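Local coordinates for protein uncharacterized oxidoreductase yvaA (PDB 3GDO) that catalyses the reversible NADPH-dependent reduction of scyllo-inosose to scyllo-inositol, and cannot use NADH in place of NADPH, at residues B[120-125]-B[303-308]. Sequence-based numbering, arbitrary orientation.
Sequences SVYHNR and LTYYRK
Tyr122 presents the CD1–CE1 edge of its ring to one face of Tyr305, a T-shaped pair with the planes at 83° and the centroids 5.0 Å apart. The edge lands toward the rim, where Tyr122 CD1 lies 3.5 Å from Tyr305 CE2. CB of Asn124 sits 3.5 Å above one face of Tyr122, toward its rim, while the edge of Tyr305 meets Tyr306: CD2 of Tyr305 sits over the centre of the Tyr306 ring. The Tyr306 ring plane is tilted 28° from that of Tyr122 and slid aside, so the rings barely overlap, though the side chains cross at about a right angle; Tyr306 CE2 lies 3.9 Å from Tyr122 CE1. Three tyrosines thus form one aromatic cluster, and all three touch Val93 of strand 91-95.

With CG anti to the backbone N (chi1 174°), Tyr305 extends from the helix to the strand and donates its buried hydroxyl to Ser120, OH to OG 2.8 Å. Ser120 OG is also hydrogen-bonded to O of Val321, beyond the end of helix 303-315, and so links Tyr305 to that part of the chain. Tyr306 OH pairs with His21 ND1 on helix 15-26. Strand 119-122 is an outermost strand of the parallel Rossmann sheet, and the first turns of helix 303-315 lie alongside it, nearly antiparallel, consistent with the two-domain Gfo/Idh/MocA architecture, in which a later segment returns to the nucleotide-binding domain.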
loop_
_atom_site.group_PDB
_atom_site.type_symbol
_atom_site.label_atom_id
_atom_site.label_comp_id
_atom_site.label_asym_id
_atom_site.label_seq_id
_atom_site.Cartn_x
_atom_site.Cartn_y
_atom_site.Cartn_z
ATOM N N SER B 120 -5.536 -12.111 30.030
ATOM C CA SER B 120 -5.203 -11.013 29.126
ATOM C C SER B 120 -4.066 -11.455 28.160
ATOM O O SER B 120 -3.435 -12.535 28.347
ATOM C CB SER B 120 -4.810 -9.788 29.940
ATOM O OG SER B 120 -4.677 -8.611 29.136
ATOM N N VAL B 121 -3.849 -10.648 27.115
ATOM C CA VAL B 121 -2.844 -10.944 26.074
ATOM C C VAL B 121 -2.031 -9.670 25.944
ATOM O O VAL B 121 -2.593 -8.601 25.904
ATOM C CB VAL B 121 -3.503 -11.321 24.737
ATOM C CG1 VAL B 121 -2.422 -11.554 23.612
ATOM C CG2 VAL B 121 -4.338 -12.581 24.908
ATOM N N TYR B 122 -0.709 -9.782 25.921
ATOM C CA TYR B 122 0.145 -8.588 25.921
ATOM C C TYR B 122 0.217 -7.942 24.499
ATOM O O TYR B 122 1.242 -8.091 23.800
ATOM C CB TYR B 122 1.542 -8.967 26.481
ATOM C CG TYR B 122 2.462 -7.795 26.808
ATOM C CD1 TYR B 122 2.063 -6.828 27.703
ATOM C CD2 TYR B 122 3.743 -7.665 26.192
ATOM C CE1 TYR B 122 2.901 -5.753 28.026
ATOM C CE2 TYR B 122 4.605 -6.581 26.500
ATOM C CZ TYR B 122 4.162 -5.634 27.423
ATOM O OH TYR B 122 4.907 -4.521 27.754
ATOM N N HIS B 123 -0.860 -7.257 24.083
ATOM C CA HIS B 123 -0.879 -6.459 22.842
ATOM C C HIS B 123 -0.470 -5.047 23.171
ATOM O O HIS B 123 -1.283 -4.107 23.155
ATOM C CB HIS B 123 -2.235 -6.515 22.126
ATOM C CG HIS B 123 -2.397 -7.732 21.265
ATOM N ND1 HIS B 123 -1.668 -7.924 20.102
ATOM C CD2 HIS B 123 -3.162 -8.840 21.414
ATOM C CE1 HIS B 123 -2.017 -9.076 19.551
ATOM N NE2 HIS B 123 -2.919 -9.659 20.330
ATOM N N ASN B 124 0.804 -4.914 23.507
ATOM C CA ASN B 124 1.279 -3.658 24.043
ATOM C C ASN B 124 1.483 -2.581 22.994
ATOM O O ASN B 124 1.648 -1.439 23.369
ATOM C CB ASN B 124 2.536 -3.833 24.907
ATOM C CG ASN B 124 3.752 -4.270 24.116
ATOM O OD1 ASN B 124 3.657 -4.989 23.135
ATOM N ND2 ASN B 124 4.918 -3.834 24.566
ATOM N N ARG B 125 1.464 -2.937 21.698
ATOM C CA ARG B 125 1.577 -1.908 20.641
ATOM C C ARG B 125 0.388 -0.956 20.624
ATOM O O ARG B 125 0.402 0.008 19.858
ATOM C CB ARG B 125 1.756 -2.500 19.212
ATOM C CG ARG B 125 3.031 -3.288 18.909
ATOM C CD ARG B 125 4.037 -3.237 19.994
ATOM N NE ARG B 125 5.344 -3.665 19.527
ATOM C CZ ARG B 125 6.125 -4.545 20.154
ATOM N NH1 ARG B 125 5.741 -5.142 21.279
ATOM N NH2 ARG B 125 7.312 -4.837 19.644
ATOM N N LEU B 303 4.084 0.864 30.210
ATOM C CA LEU B 303 3.707 0.780 31.642
ATOM C C LEU B 303 2.206 0.779 31.815
ATOM O O LEU B 303 1.675 0.104 32.727
ATOM C CB LEU B 303 4.294 1.944 32.445
ATOM C CG LEU B 303 5.820 1.957 32.624
ATOM C CD1 LEU B 303 6.247 3.211 33.446
ATOM C CD2 LEU B 303 6.289 0.636 33.303
ATOM N N THR B 304 1.520 1.519 30.935
ATOM C CA THR B 304 0.083 1.682 31.048
ATOM C C THR B 304 -0.622 0.319 31.046
ATOM O O THR B 304 -1.539 0.113 31.856
ATOM C CB THR B 304 -0.482 2.666 29.969
ATOM O OG1 THR B 304 0.180 3.929 30.100
ATOM C CG2 THR B 304 -1.988 2.878 30.085
ATOM N N TYR B 305 -0.194 -0.617 30.181
ATOM C CA TYR B 305 -0.779 -1.957 30.204
ATOM C C TYR B 305 -0.688 -2.551 31.637
ATOM O O TYR B 305 -1.656 -3.103 32.161
ATOM C CB TYR B 305 -0.093 -2.894 29.206
ATOM C CG TYR B 305 -0.563 -4.327 29.290
ATOM C CD1 TYR B 305 -1.590 -4.780 28.476
ATOM C CD2 TYR B 305 0.027 -5.228 30.151
ATOM C CE1 TYR B 305 -2.023 -6.074 28.520
ATOM C CE2 TYR B 305 -0.410 -6.537 30.204
ATOM C CZ TYR B 305 -1.435 -6.945 29.394
ATOM O OH TYR B 305 -1.887 -8.236 29.423
ATOM N N TYR B 306 0.464 -2.428 32.279
ATOM C CA TYR B 306 0.576 -3.067 33.582
ATOM C C TYR B 306 -0.117 -2.313 34.743
ATOM O O TYR B 306 -0.555 -2.941 35.687
ATOM C CB TYR B 306 2.028 -3.463 33.904
ATOM C CG TYR B 306 2.408 -4.810 33.300
ATOM C CD1 TYR B 306 1.763 -5.963 33.703
ATOM C CD2 TYR B 306 3.422 -4.921 32.325
ATOM C CE1 TYR B 306 2.080 -7.206 33.150
ATOM C CE2 TYR B 306 3.780 -6.164 31.780
ATOM C CZ TYR B 306 3.099 -7.296 32.190
ATOM O OH TYR B 306 3.409 -8.543 31.705
ATOM N N ARG B 307 -0.188 -0.985 34.682
ATOM C CA ARG B 307 -0.968 -0.232 35.676
ATOM C C ARG B 307 -2.440 -0.617 35.562
ATOM O O ARG B 307 -3.152 -0.728 36.574
ATOM C CB ARG B 307 -0.804 1.262 35.490
ATOM C CG ARG B 307 0.587 1.761 35.771
ATOM C CD ARG B 307 0.688 3.273 35.493
ATOM N NE ARG B 307 1.958 3.793 35.995
ATOM C CZ ARG B 307 2.829 4.510 35.296
ATOM N NH1 ARG B 307 2.576 4.873 34.053
ATOM N NH2 ARG B 307 3.940 4.937 35.875
ATOM N N LYS B 308 -2.888 -0.866 34.340
ATOM C CA LYS B 308 -4.269 -1.277 34.124
ATOM C C LYS B 308 -4.547 -2.703 34.594
ATOM O O LYS B 308 -5.586 -2.941 35.213
ATOM C CB LYS B 308 -4.716 -1.049 32.680
ATOM C CG LYS B 308 -5.506 0.244 32.478
ATOM C CD LYS B 308 -5.056 1.038 31.236
ATOM C CE LYS B 308 -6.251 1.722 30.550
ATOM N NZ LYS B 308 -7.050 2.632 31.430
#